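Local coordinates for DUF1460 domain-containing protein (Legionella pneumophila subsp. pneumophila, PDB 2IM9) that is of unknown function but belongs to an N-acetylmuramoyl-L-alanine amidase-like family, so it may act on cell-wall peptidoglycan, at residues V219-F224 / I250-D255; I154-R159 / P165-A170; D186-Q191 / N196-R201. All blocks are in the same frame, centred on the assembly; numbering follows the deposited sequence. Where two conformers were deposited one is given.

Interaction 1. Residues V219-F224 / I250-D255; sequences VPYIPF and IRPNWD
Y221 and I250 mark the nearest approach of the two backbones, with their CA atoms 6.9 Å apart, and no backbone bond joins the two segments. They belong to strands 214-223 and 246-254 of one antiparallel sheet, and both of these strands pair with strand 311-317. The sheet belongs to a domain of the amidase-like family, which is placed in the papain-like peptidase clan CA. The contact is buried and apolar. The I250 side chain meets both V219 and Y221. Its CD1 reaches the CG1 methyl of V219 at 3.8 Å. Its CG1 touches Y221 CB, also at 3.8 Å. The other branch, I250 CG2, turns to the start of the tyrosine ring and lies 4.0 Å from Y221 CG. It approaches this ring obliquely. Y221 holds CG between its backbone N and carbonyl carbon (chi1 71°), which carries the ring along the row formed by I250 and P252. A170 and L168 of strand 168-175 also pack on Y221, while N313 and I266 help to enclose I250. After R251 the chain turns a corner, and P252 faces back toward the tyrosine. At the far end of the tyrosine the proline ring crosses it at about a right angle. There P252 CG lies 3.7 Å from Y221 CZ and 3.6 Å from Y221 OH.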
loop_
_atom_site.group_PDB
_atom_site.type_symbol
_atom_site.label_atom_id
_atom_site.label_comp_id
_atom_site.label_asym_id
_atom_site.label_seq_id
_atom_site.Cartn_x
_atom_site.Cartn_y
_atom_site.Cartn_z
ATOM N N VAL A 219 -11.087 -4.151 -10.111
ATOM C CA VAL A 219 -11.014 -3.594 -8.764
ATOM C C VAL A 219 -12.375 -3.053 -8.362
ATOM O O VAL A 219 -12.810 -2.025 -8.899
ATOM C CB VAL A 219 -9.998 -2.439 -8.686
ATOM C CG1 VAL A 219 -9.947 -1.878 -7.245
ATOM C CG2 VAL A 219 -8.590 -2.919 -9.157
ATOM N N PRO A 220 -13.036 -3.715 -7.389
ATOM C CA PRO A 220 -14.311 -3.146 -6.944
ATOM C C PRO A 220 -14.110 -1.780 -6.304
ATOM O O PRO A 220 -13.075 -1.539 -5.653
ATOM C CB PRO A 220 -14.801 -4.160 -5.901
ATOM C CG PRO A 220 -14.104 -5.446 -6.279
ATOM C CD PRO A 220 -12.733 -4.978 -6.685
ATOM N N TYR A 221 -15.073 -0.884 -6.481
ATOM C CA TYR A 221 -15.016 0.393 -5.752
ATOM C C TYR A 221 -16.407 0.916 -5.473
ATOM O O TYR A 221 -17.346 0.698 -6.265
ATOM C CB TYR A 221 -14.152 1.456 -6.470
ATOM C CG TYR A 221 -14.755 2.032 -7.739
ATOM C CD1 TYR A 221 -15.402 3.276 -7.727
ATOM C CD2 TYR A 221 -14.670 1.345 -8.957
ATOM C CE1 TYR A 221 -15.948 3.828 -8.900
ATOM C CE2 TYR A 221 -15.256 1.888 -10.137
ATOM C CZ TYR A 221 -15.873 3.120 -10.090
ATOM O OH TYR A 221 -16.421 3.659 -11.249
ATOM N N ILE A 222 -16.531 1.577 -4.321
ATOM C CA ILE A 222 -17.762 2.282 -3.988
ATOM C C ILE A 222 -17.606 3.666 -4.585
ATOM O O ILE A 222 -16.674 4.396 -4.236
ATOM C CB ILE A 222 -17.943 2.420 -2.481
ATOM C CG1 ILE A 222 -17.981 1.044 -1.808
ATOM C CG2 ILE A 222 -19.267 3.137 -2.152
ATOM C CD1 ILE A 222 -17.917 1.151 -0.306
ATOM N N PRO A 223 -18.511 4.035 -5.500
ATOM C CA PRO A 223 -18.415 5.305 -6.213
ATOM C C PRO A 223 -18.828 6.515 -5.369
ATOM O O PRO A 223 -19.676 6.388 -4.474
ATOM C CB PRO A 223 -19.427 5.125 -7.345
ATOM C CG PRO A 223 -20.427 4.239 -6.798
ATOM C CD PRO A 223 -19.682 3.255 -5.945
ATOM N N PHE A 224 -18.263 7.679 -5.690
ATOM C CA PHE A 224 -18.625 8.921 -5.007
ATOM C C PHE A 224 -20.084 9.284 -5.253
ATOM O O PHE A 224 -20.707 9.952 -4.420
ATOM C CB PHE A 224 -17.721 10.089 -5.413
ATOM C CG PHE A 224 -16.292 9.956 -4.957
ATOM C CD1 PHE A 224 -15.969 9.290 -3.779
ATOM C CD2 PHE A 224 -15.261 10.525 -5.713
ATOM C CE1 PHE A 224 -14.648 9.178 -3.362
ATOM C CE2 PHE A 224 -13.948 10.439 -5.302
ATOM C CZ PHE A 224 -13.628 9.746 -4.121
ATOM N N ILE A 250 -9.364 4.923 -5.861
ATOM C CA ILE A 250 -9.521 4.289 -7.175
ATOM C C ILE A 250 -9.768 5.292 -8.290
ATOM O O ILE A 250 -10.636 6.168 -8.166
ATOM C CB ILE A 250 -10.696 3.250 -7.138
ATOM C CG1 ILE A 250 -10.510 2.262 -5.962
ATOM C CG2 ILE A 250 -10.831 2.519 -8.489
ATOM C CD1 ILE A 250 -9.151 1.549 -5.918
ATOM N N ARG A 251 -9.003 5.147 -9.367
ATOM C CA ARG A 251 -9.135 5.971 -10.556
ATOM C C ARG A 251 -9.372 5.017 -11.740
ATOM O O ARG A 251 -8.409 4.512 -12.329
ATOM C CB ARG A 251 -7.870 6.795 -10.754
ATOM C CG ARG A 251 -7.547 7.727 -9.591
ATOM C CD ARG A 251 -6.531 8.755 -9.954
ATOM N NE ARG A 251 -5.934 9.370 -8.781
ATOM C CZ ARG A 251 -5.447 10.608 -8.769
ATOM N NH1 ARG A 251 -5.509 11.355 -9.873
ATOM N NH2 ARG A 251 -4.890 11.092 -7.665
ATOM N N PRO A 252 -10.657 4.768 -12.083
ATOM C CA PRO A 252 -11.036 3.749 -13.076
ATOM C C PRO A 252 -10.521 4.021 -14.475
ATOM O O PRO A 252 -10.275 3.073 -15.221
ATOM C CB PRO A 252 -12.570 3.803 -13.098
ATOM C CG PRO A 252 -12.951 4.501 -11.852
ATOM C CD PRO A 252 -11.834 5.427 -11.494
ATOM N N ASN A 253 -10.379 5.282 -14.848
ATOM C CA ASN A 253 -10.014 5.558 -16.229
ATOM C C ASN A 253 -8.835 6.507 -16.246
ATOM O O ASN A 253 -8.983 7.717 -16.537
ATOM C CB ASN A 253 -11.226 6.062 -17.038
ATOM C CG ASN A 253 -12.243 4.948 -17.320
ATOM O OD1 ASN A 253 -13.354 4.952 -16.786
ATOM N ND2 ASN A 253 -11.854 3.981 -18.151
ATOM N N TRP A 254 -7.677 5.938 -15.894
ATOM C CA TRP A 254 -6.474 6.722 -15.593
ATOM C C TRP A 254 -5.367 6.369 -16.565
ATOM O O TRP A 254 -4.605 5.424 -16.360
ATOM C CB TRP A 254 -6.018 6.511 -14.144
ATOM C CG TRP A 254 -5.208 7.666 -13.605
ATOM C CD1 TRP A 254 -5.200 8.961 -14.071
ATOM C CD2 TRP A 254 -4.302 7.637 -12.496
ATOM N NE1 TRP A 254 -4.341 9.729 -13.321
ATOM C CE2 TRP A 254 -3.786 8.947 -12.340
ATOM C CE3 TRP A 254 -3.879 6.631 -11.615
ATOM C CZ2 TRP A 254 -2.864 9.277 -11.343
ATOM C CZ3 TRP A 254 -2.955 6.962 -10.617
ATOM C CH2 TRP A 254 -2.463 8.274 -10.492
ATOM N N ASP A 255 -5.284 7.146 -17.633
ATOM C CA ASP A 255 -4.418 6.759 -18.750
ATOM C C ASP A 255 -3.049 7.400 -18.578
ATOM O O ASP A 255 -2.817 8.545 -18.971
ATOM C CB ASP A 255 -5.066 7.083 -20.107
ATOM C CG ASP A 255 -4.324 6.427 -21.293
ATOM O OD1 ASP A 255 -3.152 6.009 -21.116
ATOM O OD2 ASP A 255 -4.910 6.342 -22.405
#

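Interaction 2. Residues I154-R159 / P165-A170; sequences ITFSIR and PVALYA
The connection from strand 151-153 to strand 168-175 forms a loop, and here its first part, a 3-10 turn carrying F156, packs on P165, A167 and Y169 of the part that leads into the second strand. The two strands lie in the same antiparallel sheet of the amidase-like domain. F156 is the centre of the contact. The A167 methyl makes a CH-pi contact with it, CB standing 3.6 Å from the ring centroid and only 5° off the normal. P165 comes to the ring edge instead, with its CB 3.6 Å from F156 CD2. Y169 meets the outer end of the ring, where its CZ lies 3.6 Å from F156 CZ. F156 CZ lies over one face of the Y169 ring, and the planes meet obliquely at 44°. P220 of strand 214-223 also touches F156. T155 adds its methyl: CG2, anti to the backbone N (chi1 -50° for OG1), lies 4.0 Å from A167 CB. The T155 hydroxyl is bonded elsewhere, to D153 and to the backbone of I314. Between the backbones sits one water. It accepts from V166 N at 2.8 Å and can donate to I158 O at 2.7 Å, with T155 O as a longer alternative. It thus bridges the two sides of the loop. The R159 side chain runs alongside P165, its CG 3.8 Å from P165 N. The turn itself is tied by S157. Its backbone N and its OG both bond to I154 O, and OG reaches that oxygen at 2.7 Å in the carbonyl plane.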
loop_
_atom_site.group_PDB
_atom_site.type_symbol
_atom_site.label_atom_id
_atom_site.label_comp_id
_atom_site.label_asym_id
_atom_site.label_seq_id
_atom_site.Cartn_x
_atom_site.Cartn_y
_atom_site.Cartn_z
ATOM N N ILE A 154 -13.793 -6.490 0.777
ATOM C CA ILE A 154 -15.174 -6.427 1.259
ATOM C C ILE A 154 -15.992 -5.283 0.652
ATOM O O ILE A 154 -17.102 -4.997 1.116
ATOM C CB ILE A 154 -15.239 -6.381 2.795
ATOM C CG1 ILE A 154 -14.608 -5.100 3.354
ATOM C CG2 ILE A 154 -14.562 -7.628 3.384
ATOM C CD1 ILE A 154 -15.207 -4.703 4.688
ATOM N N THR A 155 -15.463 -4.658 -0.402
ATOM C CA THR A 155 -16.109 -3.502 -1.039
ATOM C C THR A 155 -17.590 -3.731 -1.340
ATOM O O THR A 155 -18.440 -2.894 -0.990
ATOM C CB THR A 155 -15.354 -3.097 -2.323
ATOM O OG1 THR A 155 -13.947 -2.985 -2.020
ATOM C CG2 THR A 155 -15.877 -1.772 -2.875
ATOM N N PHE A 156 -17.905 -4.868 -1.962
ATOM C CA PHE A 156 -19.308 -5.144 -2.326
ATOM C C PHE A 156 -20.232 -5.365 -1.122
ATOM O O PHE A 156 -21.453 -5.240 -1.261
ATOM C CB PHE A 156 -19.426 -6.337 -3.282
ATOM C CG PHE A 156 -19.343 -5.956 -4.732
ATOM C CD1 PHE A 156 -18.120 -5.945 -5.394
ATOM C CD2 PHE A 156 -20.503 -5.620 -5.444
ATOM C CE1 PHE A 156 -18.050 -5.591 -6.748
ATOM C CE2 PHE A 156 -20.443 -5.265 -6.799
ATOM C CZ PHE A 156 -19.219 -5.254 -7.451
ATOM N N SER A 157 -19.665 -5.721 0.030
ATOM C CA SER A 157 -20.464 -5.968 1.233
ATOM C C SER A 157 -20.956 -4.673 1.890
ATOM O O SER A 157 -21.726 -4.710 2.861
ATOM C CB SER A 157 -19.668 -6.779 2.252
ATOM O OG SER A 157 -18.772 -5.931 2.953
ATOM N N ILE A 158 -20.508 -3.537 1.380
ATOM C CA ILE A 158 -20.953 -2.256 1.901
ATOM C C ILE A 158 -22.170 -1.872 1.074
ATOM O O ILE A 158 -22.044 -1.416 -0.058
ATOM C CB ILE A 158 -19.828 -1.211 1.876
ATOM C CG1 ILE A 158 -18.726 -1.655 2.852
ATOM C CG2 ILE A 158 -20.367 0.182 2.265
ATOM C CD1 ILE A 158 -17.420 -1.062 2.589
ATOM N N ARG A 159 -23.347 -2.075 1.652
ATOM C CA ARG A 159 -24.592 -2.043 0.887
ATOM C C ARG A 159 -25.499 -0.877 1.303
ATOM O O ARG A 159 -25.368 -0.352 2.408
ATOM C CB ARG A 159 -25.307 -3.389 1.052
ATOM C CG ARG A 159 -24.388 -4.574 0.752
ATOM C CD ARG A 159 -25.150 -5.900 0.619
ATOM N NE ARG A 159 -25.731 -6.328 1.893
ATOM C CZ ARG A 159 -26.403 -7.464 2.066
ATOM N NH1 ARG A 159 -26.587 -8.302 1.045
ATOM N NH2 ARG A 159 -26.890 -7.761 3.266
ATOM N N PRO A 165 -25.564 -4.062 -2.852
ATOM C CA PRO A 165 -24.295 -3.368 -3.056
ATOM C C PRO A 165 -24.451 -2.151 -3.960
ATOM O O PRO A 165 -25.381 -2.075 -4.776
ATOM C CB PRO A 165 -23.416 -4.426 -3.759
ATOM C CG PRO A 165 -24.027 -5.737 -3.395
ATOM C CD PRO A 165 -25.506 -5.465 -3.315
ATOM N N VAL A 166 -23.534 -1.208 -3.811
ATOM C CA VAL A 166 -23.499 -0.022 -4.657
ATOM C C VAL A 166 -22.190 0.027 -5.463
ATOM O O VAL A 166 -21.965 0.968 -6.236
ATOM C CB VAL A 166 -23.640 1.258 -3.821
ATOM C CG1 VAL A 166 -25.021 1.294 -3.137
ATOM C CG2 VAL A 166 -22.551 1.342 -2.780
ATOM N N ALA A 167 -21.349 -0.996 -5.289
ATOM C CA ALA A 167 -20.018 -1.003 -5.918
ATOM C C ALA A 167 -20.037 -1.209 -7.428
ATOM O O ALA A 167 -20.958 -1.828 -7.974
ATOM C CB ALA A 167 -19.120 -2.049 -5.270
ATOM N N LEU A 168 -18.982 -0.703 -8.063
ATOM C CA LEU A 168 -18.740 -0.813 -9.504
ATOM C C LEU A 168 -17.355 -1.434 -9.702
ATOM O O LEU A 168 -16.641 -1.670 -8.733
ATOM C CB LEU A 168 -18.778 0.572 -10.146
ATOM C CG LEU A 168 -20.087 1.354 -9.943
ATOM C CD1 LEU A 168 -19.954 2.815 -10.380
ATOM C CD2 LEU A 168 -21.234 0.631 -10.664
ATOM N N TYR A 169 -16.984 -1.718 -10.953
ATOM C CA TYR A 169 -15.657 -2.276 -11.243
ATOM C C TYR A 169 -14.792 -1.277 -11.988
ATOM O O TYR A 169 -15.224 -0.673 -12.997
ATOM C CB TYR A 169 -15.766 -3.553 -12.099
ATOM C CG TYR A 169 -16.503 -4.711 -11.457
ATOM C CD1 TYR A 169 -15.884 -5.508 -10.497
ATOM C CD2 TYR A 169 -17.797 -5.029 -11.853
ATOM C CE1 TYR A 169 -16.552 -6.577 -9.913
ATOM C CE2 TYR A 169 -18.481 -6.108 -11.287
ATOM C CZ TYR A 169 -17.859 -6.871 -10.322
ATOM O OH TYR A 169 -18.558 -7.933 -9.776
ATOM N N ALA A 170 -13.577 -1.083 -11.485
ATOM C CA ALA A 170 -12.551 -0.328 -12.211
ATOM C C ALA A 170 -11.605 -1.318 -12.876
ATOM O O ALA A 170 -11.235 -2.323 -12.272
ATOM C CB ALA A 170 -11.781 0.547 -11.263
HETATM O O HOH W 1 -21.265 -2.220 -2.512
#

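Interaction 3. Residues D186-Q191 / N196-R201; sequences DTIRLQ and NEQEKR
Q198 leans from its helix against I188, in the loop that leads to that helix from helix 176-181. From CB the chain goes on with CG anti to the carbonyl carbon (chi1 -81°) and runs extended beyond it. CG packs on the branch methyl of I188, 3.9 Å from CG2. CD passes near I188 O, which brings the amide to the loop backbone. At the tip, NE2 gives a weak hydrogen bond to I188 O, 2.9 Å long and bent to 128° at the hydrogen. NE2 also donates to a water at 3.1 Å, and that water donates to D186 OD1 at 2.9 Å. A further weak bond runs from NE2 to I185 O. The amide thus has three acceptors for two protons, which fits bonds that are not all strong. L190 adds a second patch. Its CD1 lies 4.0 Å from E197 CG, and its CD2 is 3.4 Å from R201 NH1, with CD1 over one face of the guanidinium. That group is held by an i to i+4 salt bridge along the helix. R201 grips E197 side-on, NE and NH2 both donating to OE2, with NE at 2.8 Å, on the anti side of the carboxylate. R201 NH1 has its own partner, R81 O. The contact lies at the surface, at the start of helix 195-209, largely in a region predicted to be coiled coil. L202 of that helix also touches I188, and R189 pairs by its backbone with Y82 and Q84 and by its guanidinium with D83.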
loop_
_atom_site.group_PDB
_atom_site.type_symbol
_atom_site.label_atom_id
_atom_site.label_comp_id
_atom_site.label_asym_id
_atom_site.label_seq_id
_atom_site.Cartn_x
_atom_site.Cartn_y
_atom_site.Cartn_z
ATOM N N ASP A 186 16.584 6.828 -12.825
ATOM C CA ASP A 186 16.052 7.124 -11.477
ATOM C C ASP A 186 15.536 5.867 -10.770
ATOM O O ASP A 186 15.449 5.817 -9.549
ATOM C CB ASP A 186 14.920 8.152 -11.543
ATOM C CG ASP A 186 15.428 9.578 -11.667
ATOM O OD1 ASP A 186 16.661 9.788 -11.785
ATOM O OD2 ASP A 186 14.563 10.478 -11.663
ATOM N N THR A 187 15.196 4.854 -11.544
ATOM C CA THR A 187 14.819 3.566 -10.966
ATOM C C THR A 187 15.981 2.884 -10.253
ATOM O O THR A 187 15.772 2.147 -9.290
ATOM C CB THR A 187 14.257 2.628 -12.052
ATOM O OG1 THR A 187 12.943 3.075 -12.385
ATOM C CG2 THR A 187 14.165 1.191 -11.559
ATOM N N ILE A 188 17.194 3.121 -10.745
ATOM C CA ILE A 188 18.371 2.449 -10.216
ATOM C C ILE A 188 18.979 3.304 -9.122
ATOM O O ILE A 188 19.597 4.344 -9.404
ATOM C CB ILE A 188 19.432 2.187 -11.323
ATOM C CG1 ILE A 188 18.793 1.489 -12.527
ATOM C CG2 ILE A 188 20.648 1.400 -10.741
ATOM C CD1 ILE A 188 18.283 0.071 -12.248
ATOM N N ARG A 189 18.817 2.846 -7.884
ATOM C CA ARG A 189 19.232 3.617 -6.715
ATOM C C ARG A 189 20.409 2.926 -6.030
ATOM O O ARG A 189 20.237 1.928 -5.336
ATOM C CB ARG A 189 18.050 3.836 -5.759
ATOM C CG ARG A 189 16.913 4.641 -6.407
ATOM C CD ARG A 189 15.904 5.120 -5.400
ATOM N NE ARG A 189 15.179 4.013 -4.770
ATOM C CZ ARG A 189 14.153 4.182 -3.947
ATOM N NH1 ARG A 189 13.725 5.406 -3.673
ATOM N NH2 ARG A 189 13.541 3.127 -3.416
ATOM N N LEU A 190 21.612 3.448 -6.273
ATOM C CA LEU A 190 22.834 2.839 -5.769
ATOM C C LEU A 190 23.416 3.726 -4.682
ATOM O O LEU A 190 23.340 4.944 -4.775
ATOM C CB LEU A 190 23.833 2.645 -6.911
ATOM C CG LEU A 190 23.349 1.832 -8.119
ATOM C CD1 LEU A 190 24.429 1.775 -9.214
ATOM C CD2 LEU A 190 22.871 0.431 -7.721
ATOM N N GLN A 191 23.988 3.125 -3.643
ATOM C CA GLN A 191 24.462 3.922 -2.512
ATOM C C GLN A 191 25.702 4.723 -2.877
ATOM O O GLN A 191 25.848 5.878 -2.466
ATOM C CB GLN A 191 24.685 3.049 -1.281
ATOM C CG GLN A 191 23.394 2.357 -0.841
ATOM C CD GLN A 191 23.314 2.142 0.653
ATOM O OE1 GLN A 191 23.178 3.098 1.422
ATOM N NE2 GLN A 191 23.382 0.879 1.075
ATOM N N ASN A 196 27.182 5.507 -14.986
ATOM C CA ASN A 196 27.425 4.489 -16.002
ATOM C C ASN A 196 26.940 3.123 -15.519
ATOM O O ASN A 196 26.372 2.337 -16.273
ATOM C CB ASN A 196 28.915 4.435 -16.376
ATOM C CG ASN A 196 29.381 5.663 -17.173
ATOM O OD1 ASN A 196 30.468 6.190 -16.933
ATOM N ND2 ASN A 196 28.569 6.105 -18.130
ATOM N N GLU A 197 27.162 2.846 -14.236
ATOM C CA GLU A 197 26.672 1.602 -13.659
ATOM C C GLU A 197 25.133 1.612 -13.636
ATOM O O GLU A 197 24.509 0.572 -13.835
ATOM C CB GLU A 197 27.265 1.376 -12.261
ATOM C CG GLU A 197 27.020 0.004 -11.640
ATOM C CD GLU A 197 27.656 -1.166 -12.406
ATOM O OE1 GLU A 197 28.543 -0.946 -13.267
ATOM O OE2 GLU A 197 27.264 -2.322 -12.135
ATOM N N GLN A 198 24.535 2.782 -13.405
ATOM C CA GLN A 198 23.073 2.933 -13.481
ATOM C C GLN A 198 22.533 2.567 -14.863
ATOM O O GLN A 198 21.544 1.844 -14.983
ATOM C CB GLN A 198 22.644 4.363 -13.150
ATOM C CG GLN A 198 22.562 4.688 -11.685
ATOM C CD GLN A 198 22.121 6.105 -11.455
ATOM O OE1 GLN A 198 22.925 7.028 -11.513
ATOM N NE2 GLN A 198 20.832 6.293 -11.214
ATOM N N GLU A 199 23.181 3.085 -15.907
ATOM C CA GLU A 199 22.766 2.791 -17.278
ATOM C C GLU A 199 22.826 1.299 -17.588
ATOM O O GLU A 199 21.863 0.746 -18.124
ATOM C CB GLU A 199 23.617 3.579 -18.290
ATOM N N LYS A 200 23.938 0.655 -17.218
ATOM C CA LYS A 200 24.145 -0.774 -17.434
ATOM C C LYS A 200 23.046 -1.602 -16.763
ATOM O O LYS A 200 22.436 -2.474 -17.385
ATOM C CB LYS A 200 25.527 -1.197 -16.905
ATOM C CG LYS A 200 25.750 -2.727 -16.769
ATOM C CD LYS A 200 27.087 -3.064 -16.069
ATOM C CE LYS A 200 27.491 -4.543 -16.274
ATOM N NZ LYS A 200 27.306 -5.484 -15.082
ATOM N N ARG A 201 22.802 -1.311 -15.491
ATOM C CA ARG A 201 21.834 -2.077 -14.730
ATOM C C ARG A 201 20.429 -1.822 -15.239
ATOM O O ARG A 201 19.616 -2.730 -15.229
ATOM C CB ARG A 201 21.953 -1.774 -13.240
ATOM C CG ARG A 201 23.243 -2.343 -12.679
ATOM C CD ARG A 201 23.406 -1.990 -11.223
ATOM N NE ARG A 201 24.784 -2.237 -10.800
ATOM C CZ ARG A 201 25.149 -2.500 -9.549
ATOM N NH1 ARG A 201 24.244 -2.573 -8.575
ATOM N NH2 ARG A 201 26.437 -2.693 -9.270
HETATM O O HOH W 2 19.282 8.946 -11.043
#

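Overall arrangement
From the N terminus, interaction 2 comes first. It closes a loop of five residues between its segments, within the connection from strand 151-153 to strand 168-175. Interaction 3 follows. It closes the turn before helix 195-209. Interaction 1 comes last and spans 25 residues, from strand 214-223 to strand 246-254. The three are in series; none nests or crosses. Interactions 1 and 2 lie side by side in the sheet, with centres about 11 Å apart. Strands 168-175 and 214-223 join them, with probable bonds from L168 N to Y221 O and from V219 N to A170 O. Interaction 3 stands apart, its centre about 34 Å from that of interaction 1 and about 42 Å from that of interaction 2. Helix 195-209 leads from it to strand 214-223.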